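Local coordinates for protein acetyl-CoA acetyltransferase (Mycobacterium smegmatis, PDB 4EGV) that probably has acyltransferase activity, being a monomeric thiolase-like protein that joins a thiolase fold to an additional C-terminal domain, at residues M302-L307 and A315-V320; L307-D312 and Q442-I447; T321-A326 and S413-G418. All blocks are in the same frame, centred on the assembly; numbering follows the deposited sequence.

Contact 1. Residues M302-L307 and A315-V320; sequences MKEPKL and ASPASV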
loop_
_atom_site.group_PDB
_atom_site.type_symbol
_atom_site.label_atom_id
_atom_site.label_comp_id
_atom_site.label_asym_id
_atom_site.label_seq_id
_atom_site.Cartn_x
_atom_site.Cartn_y
_atom_site.Cartn_z
HETATM N N MSE A 302 10.641 3.105 -3.754
HETATM C CA MSE A 302 11.304 1.921 -4.248
HETATM C C MSE A 302 10.422 1.038 -5.103
HETATM O O MSE A 302 9.220 1.174 -5.096
HETATM C CB MSE A 302 11.905 1.133 -3.092
HETATM C CG MSE A 302 13.086 1.842 -2.402
HETATM SE SE MSE A 302 14.675 2.132 -3.519
HETATM C CE MSE A 302 15.096 0.278 -4.030
ATOM N N LYS A 303 11.040 0.139 -5.858
ATOM C CA LYS A 303 10.333 -0.748 -6.778
ATOM C C LYS A 303 10.980 -2.126 -6.844
ATOM O O LYS A 303 12.187 -2.215 -6.919
ATOM C CB LYS A 303 10.304 -0.121 -8.168
ATOM C CG LYS A 303 9.741 -1.026 -9.262
ATOM C CD LYS A 303 9.934 -0.426 -10.649
ATOM C CE LYS A 303 9.187 0.925 -10.696
ATOM N NZ LYS A 303 9.769 1.974 -11.582
ATOM N N GLU A 304 10.174 -3.193 -6.810
ATOM C CA GLU A 304 10.636 -4.575 -7.044
ATOM C C GLU A 304 10.621 -4.998 -8.520
ATOM O O GLU A 304 9.980 -4.356 -9.342
ATOM C CB GLU A 304 9.810 -5.548 -6.235
ATOM C CG GLU A 304 9.893 -5.344 -4.740
ATOM C CD GLU A 304 11.130 -6.005 -4.070
ATOM O OE1 GLU A 304 11.932 -6.719 -4.729
ATOM O OE2 GLU A 304 11.307 -5.815 -2.849
ATOM N N PRO A 305 11.375 -6.061 -8.866
ATOM C CA PRO A 305 11.250 -6.686 -10.194
ATOM C C PRO A 305 10.042 -7.612 -10.217
ATOM O O PRO A 305 9.478 -7.857 -9.165
ATOM C CB PRO A 305 12.561 -7.460 -10.338
ATOM C CG PRO A 305 13.044 -7.691 -8.932
ATOM C CD PRO A 305 12.566 -6.543 -8.134
ATOM N N LYS A 306 9.636 -8.115 -11.383
ATOM C CA LYS A 306 8.435 -8.968 -11.454
ATOM C C LYS A 306 8.534 -10.100 -10.496
ATOM O O LYS A 306 9.602 -10.567 -10.184
ATOM C CB LYS A 306 8.125 -9.543 -12.843
ATOM C CG LYS A 306 9.190 -9.399 -13.880
ATOM C CD LYS A 306 8.617 -9.647 -15.276
ATOM C CE LYS A 306 8.895 -8.432 -16.166
ATOM N NZ LYS A 306 7.787 -8.184 -17.121
ATOM N N LEU A 307 7.371 -10.559 -10.090
ATOM C CA LEU A 307 7.222 -11.548 -9.077
ATOM C C LEU A 307 8.102 -12.759 -9.263
ATOM O O LEU A 307 8.732 -13.144 -8.397
ATOM C CB LEU A 307 5.758 -11.911 -8.896
ATOM C CG LEU A 307 5.460 -12.994 -7.892
ATOM C CD1 LEU A 307 5.984 -12.609 -6.578
ATOM C CD2 LEU A 307 3.990 -13.213 -7.835
ATOM N N ALA A 315 9.628 -12.159 0.750
ATOM C CA ALA A 315 10.107 -10.883 1.265
ATOM C C ALA A 315 10.157 -9.843 0.174
ATOM O O ALA A 315 10.111 -10.141 -1.004
ATOM C CB ALA A 315 11.479 -11.024 1.944
ATOM N N SER A 316 10.227 -8.594 0.596
ATOM C CA SER A 316 10.372 -7.475 -0.314
ATOM C C SER A 316 11.406 -6.524 0.291
ATOM O O SER A 316 11.060 -5.675 1.086
ATOM C CB SER A 316 9.011 -6.802 -0.548
ATOM O OG SER A 316 9.124 -5.685 -1.407
ATOM N N PRO A 317 12.685 -6.698 -0.070
ATOM C CA PRO A 317 13.762 -5.862 0.464
ATOM C C PRO A 317 13.683 -4.401 0.026
ATOM O O PRO A 317 14.125 -3.552 0.749
ATOM C CB PRO A 317 15.036 -6.520 -0.078
ATOM C CG PRO A 317 14.621 -7.857 -0.524
ATOM C CD PRO A 317 13.197 -7.790 -0.909
ATOM N N ALA A 318 13.123 -4.124 -1.144
ATOM C CA ALA A 318 12.885 -2.751 -1.617
ATOM C C ALA A 318 11.959 -1.937 -0.711
ATOM O O ALA A 318 12.106 -0.745 -0.581
ATOM C CB ALA A 318 12.377 -2.740 -3.049
ATOM N N SER A 319 11.015 -2.574 -0.057
ATOM C CA SER A 319 10.129 -1.833 0.812
ATOM C C SER A 319 10.848 -1.401 2.063
ATOM O O SER A 319 10.637 -0.341 2.574
ATOM C CB SER A 319 8.886 -2.663 1.127
ATOM O OG SER A 319 8.348 -3.186 -0.073
ATOM N N VAL A 320 11.703 -2.255 2.558
ATOM C CA VAL A 320 12.434 -2.016 3.769
ATOM C C VAL A 320 13.476 -0.937 3.519
ATOM O O VAL A 320 13.650 -0.042 4.325
ATOM C CB VAL A 320 13.128 -3.317 4.221
ATOM C CG1 VAL A 320 13.944 -3.109 5.499
ATOM C CG2 VAL A 320 12.110 -4.446 4.362
#
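Glu304 reaches from the loop just after strand 294-303 to the N-terminal end of helix 317-330, where its OE2 accepts two hydrogen bonds. Ser316 OG gives one, 2.6 Å from Glu304 OE2, on the anti side of the carboxylate and well out of its plane. The backbone N of Ala318 gives the other, 3.0 Å from the same OE2, from above the opposite face. Two torsions carry the carboxylate there: CG lies beside the backbone N (chi1 -61°), and a bend at chi2 (-83°) brings OE2 to Ser316 OG and Ala318 N. Ser316 answers with its hydroxyl anti to its own backbone N (chi1 179°), while its backbone N bonds to Asn352 OD1. Pro317 between them has no N-H to offer, and its CD lies close to the oxygen.

Beside this polar group Met302, a selenomethionine, packs on the backbone carbonyl and methyl of Ala318. Met302 CB lies 3.9 Å from Ala318 CB, and Met302 CE comes to 4.2 Å from that methyl. The small Ala318 lets strand and helix come close, and its methyl also lies against the Glu304 carboxylate. His439 of helix 432-440 and Arg310 pack on Glu304 as well. An acidic group receiving an N-H from the first turn of a helix would be expected to gain from the helix dipole, which probably keeps this buried carboxylate ionised.

Contact 2. Residues L307-D312 and Q442-I447; sequences LLERAD and QPKVAI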
loop_
_atom_site.group_PDB
_atom_site.type_symbol
_atom_site.label_atom_id
_atom_site.label_comp_id
_atom_site.label_asym_id
_atom_site.label_seq_id
_atom_site.Cartn_x
_atom_site.Cartn_y
_atom_site.Cartn_z
ATOM N N LEU A 307 7.371 -10.559 -10.090
ATOM C CA LEU A 307 7.222 -11.548 -9.077
ATOM C C LEU A 307 8.102 -12.759 -9.263
ATOM O O LEU A 307 8.732 -13.144 -8.397
ATOM C CB LEU A 307 5.758 -11.911 -8.896
ATOM C CG LEU A 307 5.460 -12.994 -7.892
ATOM C CD1 LEU A 307 5.984 -12.609 -6.578
ATOM C CD2 LEU A 307 3.990 -13.213 -7.835
ATOM N N LEU A 308 8.223 -13.379 -10.375
ATOM C CA LEU A 308 9.047 -14.586 -10.362
ATOM C C LEU A 308 10.590 -14.420 -10.414
ATOM O O LEU A 308 11.325 -15.402 -10.414
ATOM C CB LEU A 308 8.605 -15.377 -11.547
ATOM C CG LEU A 308 7.477 -16.397 -11.524
ATOM C CD1 LEU A 308 7.043 -16.975 -10.211
ATOM C CD2 LEU A 308 6.413 -16.192 -12.581
ATOM N N GLU A 309 11.063 -13.182 -10.504
ATOM C CA GLU A 309 12.491 -12.880 -10.581
ATOM C C GLU A 309 13.089 -12.654 -9.186
ATOM O O GLU A 309 14.298 -12.736 -9.006
ATOM C CB GLU A 309 12.721 -11.637 -11.461
ATOM C CG GLU A 309 12.646 -11.862 -12.991
ATOM C CD GLU A 309 12.621 -10.546 -13.841
ATOM O OE1 GLU A 309 12.744 -9.404 -13.295
ATOM O OE2 GLU A 309 12.480 -10.669 -15.087
ATOM N N ARG A 310 12.224 -12.379 -8.207
ATOM C CA ARG A 310 12.620 -11.986 -6.838
ATOM C C ARG A 310 13.378 -13.073 -6.103
ATOM O O ARG A 310 12.974 -14.237 -6.130
ATOM C CB ARG A 310 11.405 -11.551 -5.999
ATOM C CG ARG A 310 10.704 -10.370 -6.543
ATOM C CD ARG A 310 9.509 -9.961 -5.747
ATOM N NE ARG A 310 8.758 -8.992 -6.538
ATOM C CZ ARG A 310 7.564 -8.508 -6.245
ATOM N NH1 ARG A 310 6.933 -8.860 -5.128
ATOM N NH2 ARG A 310 7.026 -7.656 -7.091
ATOM N N ALA A 311 14.464 -12.674 -5.437
ATOM C CA ALA A 311 15.343 -13.589 -4.706
ATOM C C ALA A 311 14.552 -14.416 -3.669
ATOM O O ALA A 311 14.706 -15.625 -3.550
ATOM C CB ALA A 311 16.497 -12.824 -4.071
ATOM N N ASP A 312 13.680 -13.741 -2.939
ATOM C CA ASP A 312 12.791 -14.398 -2.007
ATOM C C ASP A 312 11.373 -13.921 -2.279
ATOM O O ASP A 312 11.076 -12.753 -2.119
ATOM C CB ASP A 312 13.193 -14.044 -0.588
ATOM C CG ASP A 312 12.613 -15.000 0.443
ATOM O OD1 ASP A 312 11.808 -15.894 0.067
ATOM O OD2 ASP A 312 12.965 -14.855 1.642
ATOM N N GLN A 442 21.065 -6.576 -8.572
ATOM C CA GLN A 442 20.947 -7.910 -7.963
ATOM C C GLN A 442 20.634 -8.974 -9.016
ATOM O O GLN A 442 19.895 -8.707 -9.974
ATOM C CB GLN A 442 19.848 -7.949 -6.895
ATOM C CG GLN A 442 20.022 -6.992 -5.731
ATOM C CD GLN A 442 21.084 -7.434 -4.771
ATOM O OE1 GLN A 442 22.229 -6.984 -4.836
ATOM N NE2 GLN A 442 20.719 -8.338 -3.876
ATOM N N PRO A 443 21.202 -10.190 -8.854
ATOM C CA PRO A 443 20.876 -11.262 -9.810
ATOM C C PRO A 443 19.390 -11.620 -9.764
ATOM O O PRO A 443 18.773 -11.574 -8.699
ATOM C CB PRO A 443 21.748 -12.449 -9.344
ATOM C CG PRO A 443 22.757 -11.872 -8.438
ATOM C CD PRO A 443 22.202 -10.619 -7.857
ATOM N N LYS A 444 18.834 -11.952 -10.923
ATOM C CA LYS A 444 17.444 -12.363 -11.027
ATOM C C LYS A 444 17.387 -13.884 -11.106
ATOM O O LYS A 444 18.210 -14.484 -11.783
ATOM C CB LYS A 444 16.799 -11.715 -12.257
ATOM C CG LYS A 444 16.870 -10.173 -12.265
ATOM C CD LYS A 444 16.083 -9.576 -13.437
ATOM C CE LYS A 444 16.925 -9.388 -14.720
ATOM N NZ LYS A 444 17.161 -7.932 -14.945
ATOM N N VAL A 445 16.440 -14.498 -10.390
ATOM C CA VAL A 445 16.165 -15.949 -10.461
ATOM C C VAL A 445 15.632 -16.298 -11.858
ATOM O O VAL A 445 14.866 -15.527 -12.446
ATOM C CB VAL A 445 15.170 -16.399 -9.353
ATOM C CG1 VAL A 445 14.821 -17.860 -9.461
ATOM C CG2 VAL A 445 15.693 -16.097 -7.981
ATOM N N ALA A 446 16.077 -17.437 -12.392
ATOM C CA ALA A 446 15.779 -17.827 -13.772
ATOM C C ALA A 446 14.411 -18.501 -13.875
ATOM O O ALA A 446 13.987 -19.176 -12.953
ATOM C CB ALA A 446 16.884 -18.726 -14.332
ATOM N N ILE A 447 13.720 -18.284 -14.991
ATOM C CA ILE A 447 12.370 -18.818 -15.226
ATOM C C ILE A 447 12.392 -19.749 -16.463
ATOM O O ILE A 447 12.976 -19.417 -17.500
ATOM C CB ILE A 447 11.304 -17.670 -15.440
ATOM C CG1 ILE A 447 11.391 -16.610 -14.335
ATOM C CG2 ILE A 447 9.887 -18.239 -15.510
ATOM C CD1 ILE A 447 11.149 -15.199 -14.812
#
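Val445 N donates to Glu309 O at 3.1 Å, the one hydrogen bond between two irregular segments whose touching parts, 308-311 and 444-447, run roughly antiparallel (142° between their end-to-end directions). The bond is fairly straight, with an N-H...O angle of 161°. The neighbouring carbonyls of Leu308 and Arg310 both accept from Arg482 NH1, and the Arg310 guanidinium bonds Pro305 O through NE and Ile411 O through NH1.

Residues 442-447 belong to the additional C-terminal domain of type 1 thiolase-like proteins, of the OB clan, so the contact ties that domain to the loop after strand 294-303 of the thiolase fold.

Van der Waals packing flanks the bond. The compact Val445 fits CG2 against the backbone, 3.8 Å from Arg310 O. The apolar pair is Leu308 CB and Ile447 CG1, 4.1 Å apart; the longer Ile447, with CG1 beside its backbone N (chi1 -50°), crosses Glu309 at about a right angle. Leu308 also touches Ile474 and Leu484 of the C-terminal sheet.

Glu309 and Lys444 lie side by side, pointing the same way. Lys444 CD passes 3.3 Å from Glu309 OE1, but NZ stays 4.9 Å from that oxygen, too far for a salt bridge.

Contact 3. Residues T321-A326 and S413-G418; sequences TAVNEA and SKYSVG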
loop_
_atom_site.group_PDB
_atom_site.type_symbol
_atom_site.label_atom_id
_atom_site.label_comp_id
_atom_site.label_asym_id
_atom_site.label_seq_id
_atom_site.Cartn_x
_atom_site.Cartn_y
_atom_site.Cartn_z
ATOM N N THR A 321 14.151 -1.031 2.385
ATOM C CA THR A 321 15.109 -0.053 1.959
ATOM C C THR A 321 14.488 1.336 1.876
ATOM O O THR A 321 15.111 2.318 2.297
ATOM C CB THR A 321 15.726 -0.439 0.609
ATOM O OG1 THR A 321 16.258 -1.755 0.712
ATOM C CG2 THR A 321 16.885 0.508 0.214
ATOM N N ALA A 322 13.265 1.416 1.354
ATOM C CA ALA A 322 12.531 2.677 1.268
ATOM C C ALA A 322 12.293 3.229 2.632
ATOM O O ALA A 322 12.516 4.404 2.848
ATOM C CB ALA A 322 11.211 2.527 0.502
ATOM N N VAL A 323 11.845 2.384 3.552
ATOM C CA VAL A 323 11.645 2.788 4.936
ATOM C C VAL A 323 12.925 3.313 5.572
ATOM O O VAL A 323 12.917 4.359 6.181
ATOM C CB VAL A 323 11.057 1.657 5.780
ATOM C CG1 VAL A 323 11.202 1.935 7.262
ATOM C CG2 VAL A 323 9.584 1.448 5.442
ATOM N N ASN A 324 14.022 2.594 5.399
ATOM C CA ASN A 324 15.286 2.985 5.994
ATOM C C ASN A 324 15.892 4.248 5.420
ATOM O O ASN A 324 16.451 5.043 6.162
ATOM C CB ASN A 324 16.295 1.844 5.951
ATOM C CG ASN A 324 16.085 0.836 7.062
ATOM O OD1 ASN A 324 15.593 1.188 8.139
ATOM N ND2 ASN A 324 16.447 -0.424 6.804
ATOM N N GLU A 325 15.778 4.432 4.108
ATOM C CA GLU A 325 16.219 5.652 3.438
ATOM C C GLU A 325 15.384 6.881 3.848
ATOM O O GLU A 325 15.921 7.983 4.024
ATOM C CB GLU A 325 16.235 5.445 1.921
ATOM C CG GLU A 325 16.400 6.703 1.055
ATOM C CD GLU A 325 17.772 7.357 1.173
ATOM O OE1 GLU A 325 18.688 6.744 1.735
ATOM O OE2 GLU A 325 17.932 8.490 0.695
ATOM N N ALA A 326 14.080 6.694 4.022
ATOM C CA ALA A 326 13.206 7.744 4.494
ATOM C C ALA A 326 13.519 8.144 5.905
ATOM O O ALA A 326 13.338 9.280 6.259
ATOM C CB ALA A 326 11.820 7.302 4.413
ATOM N N SER A 413 4.963 -4.522 -5.276
ATOM C CA SER A 413 5.864 -4.104 -6.380
ATOM C C SER A 413 6.493 -2.751 -6.097
ATOM O O SER A 413 7.575 -2.472 -6.529
ATOM C CB SER A 413 5.143 -4.036 -7.742
ATOM O OG SER A 413 4.525 -5.232 -8.088
ATOM N N LYS A 414 5.765 -1.914 -5.378
ATOM C CA LYS A 414 6.100 -0.522 -5.192
ATOM C C LYS A 414 5.836 -0.092 -3.750
ATOM O O LYS A 414 4.823 -0.448 -3.151
ATOM C CB LYS A 414 5.284 0.345 -6.150
ATOM C CG LYS A 414 5.923 0.598 -7.468
ATOM C CD LYS A 414 4.884 1.129 -8.416
ATOM C CE LYS A 414 5.448 1.400 -9.818
ATOM N NZ LYS A 414 4.640 2.452 -10.543
ATOM N N TYR A 415 6.771 0.684 -3.210
ATOM C CA TYR A 415 6.647 1.230 -1.881
ATOM C C TYR A 415 7.186 2.659 -1.759
ATOM O O TYR A 415 8.264 2.988 -2.218
ATOM C CB TYR A 415 7.314 0.307 -0.901
ATOM C CG TYR A 415 6.623 0.276 0.404
ATOM C CD1 TYR A 415 5.523 -0.559 0.596
ATOM C CD2 TYR A 415 7.089 1.051 1.475
ATOM C CE1 TYR A 415 4.868 -0.643 1.838
ATOM C CE2 TYR A 415 6.453 0.987 2.723
ATOM C CZ TYR A 415 5.330 0.129 2.900
ATOM O OH TYR A 415 4.696 0.066 4.120
ATOM N N SER A 416 6.387 3.514 -1.139
ATOM C CA SER A 416 6.658 4.933 -1.003
ATOM C C SER A 416 6.409 5.305 0.408
ATOM O O SER A 416 5.406 4.966 0.995
ATOM C CB SER A 416 5.767 5.768 -1.912
ATOM O OG SER A 416 6.227 5.729 -3.228
ATOM N N VAL A 417 7.369 6.002 0.959
ATOM C CA VAL A 417 7.347 6.337 2.363
ATOM C C VAL A 417 7.434 7.840 2.515
ATOM O O VAL A 417 8.135 8.489 1.803
ATOM C CB VAL A 417 8.483 5.592 3.181
ATOM C CG1 VAL A 417 8.343 5.880 4.651
ATOM C CG2 VAL A 417 8.456 4.108 2.928
ATOM N N GLY A 418 6.648 8.374 3.425
ATOM C CA GLY A 418 6.773 9.732 3.871
ATOM C C GLY A 418 6.816 9.808 5.391
ATOM O O GLY A 418 6.138 9.071 6.097
#
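The 321-326 part of helix 317-330 lies over strand residues 414-418, the segment axes approaching to 7.8 Å with N-to-C directions only 20° from parallel; the CA atoms of Val323 and Val417 come nearest, 6.1 Å apart. This is the helix-on-sheet packing of the thiolase fold: helix 317-330 forms the connection of a beta-alpha-beta crossover from strand 294-303 to strand 337-342. On its way it covers strand 414-421, antiparallel to 294-303 and next to it in the sheet; strand 402-409 also lies between the two joined strands.

No hydrogen bond joins the two segments, and the interface is apolar and buried. Strand alternation turns Tyr415 and Val417 toward the helix, while Ser416 points away and bonds Asp301 OD1. On the helix, Ala322 and Ala326, one turn apart, present small methyls that permit close approach. Val417 fits among them as a branched wedge: its CG1, anti to the backbone N (chi1 -175°), meets Ala326 CB at 3.8 Å, and CG2 meets Ala322 CB at 4.0 Å and Val323 CG2 at 3.8 Å. The Tyr415 ring packs beside Ala322 and Val323. Ala322 CB comes to its edge, near the ring plane, 4.5 Å from CD2, and Val323 CG2 approaches Tyr415 CE2 obliquely at 4.2 Å.

Contacts 1 and 3 use successive parts of helix 317-330 against adjacent strands of one sheet, with centres about 10 Å apart. Probable backbone hydrogen bonds join the strands and the residues at their ends: Met302 N to Tyr415 O, 2.8 Å, and, just beyond the strands, Glu304 N to Ser413 O, 2.7 Å. Across the two contacts Met302 CG packs 3.5 Å from Ala322 CB, continuing one apolar layer. Contact 2, centred about 11 Å from contact 1 and about 20 Å from contact 3, lies farther from the middle of the chain. It shares Leu307 with contact 1, and its Arg310 NH2 packs 3.6 Å from Ser413 OG of contact 3. The series thus leads from the thiolase-fold core to the additional C-terminal domain.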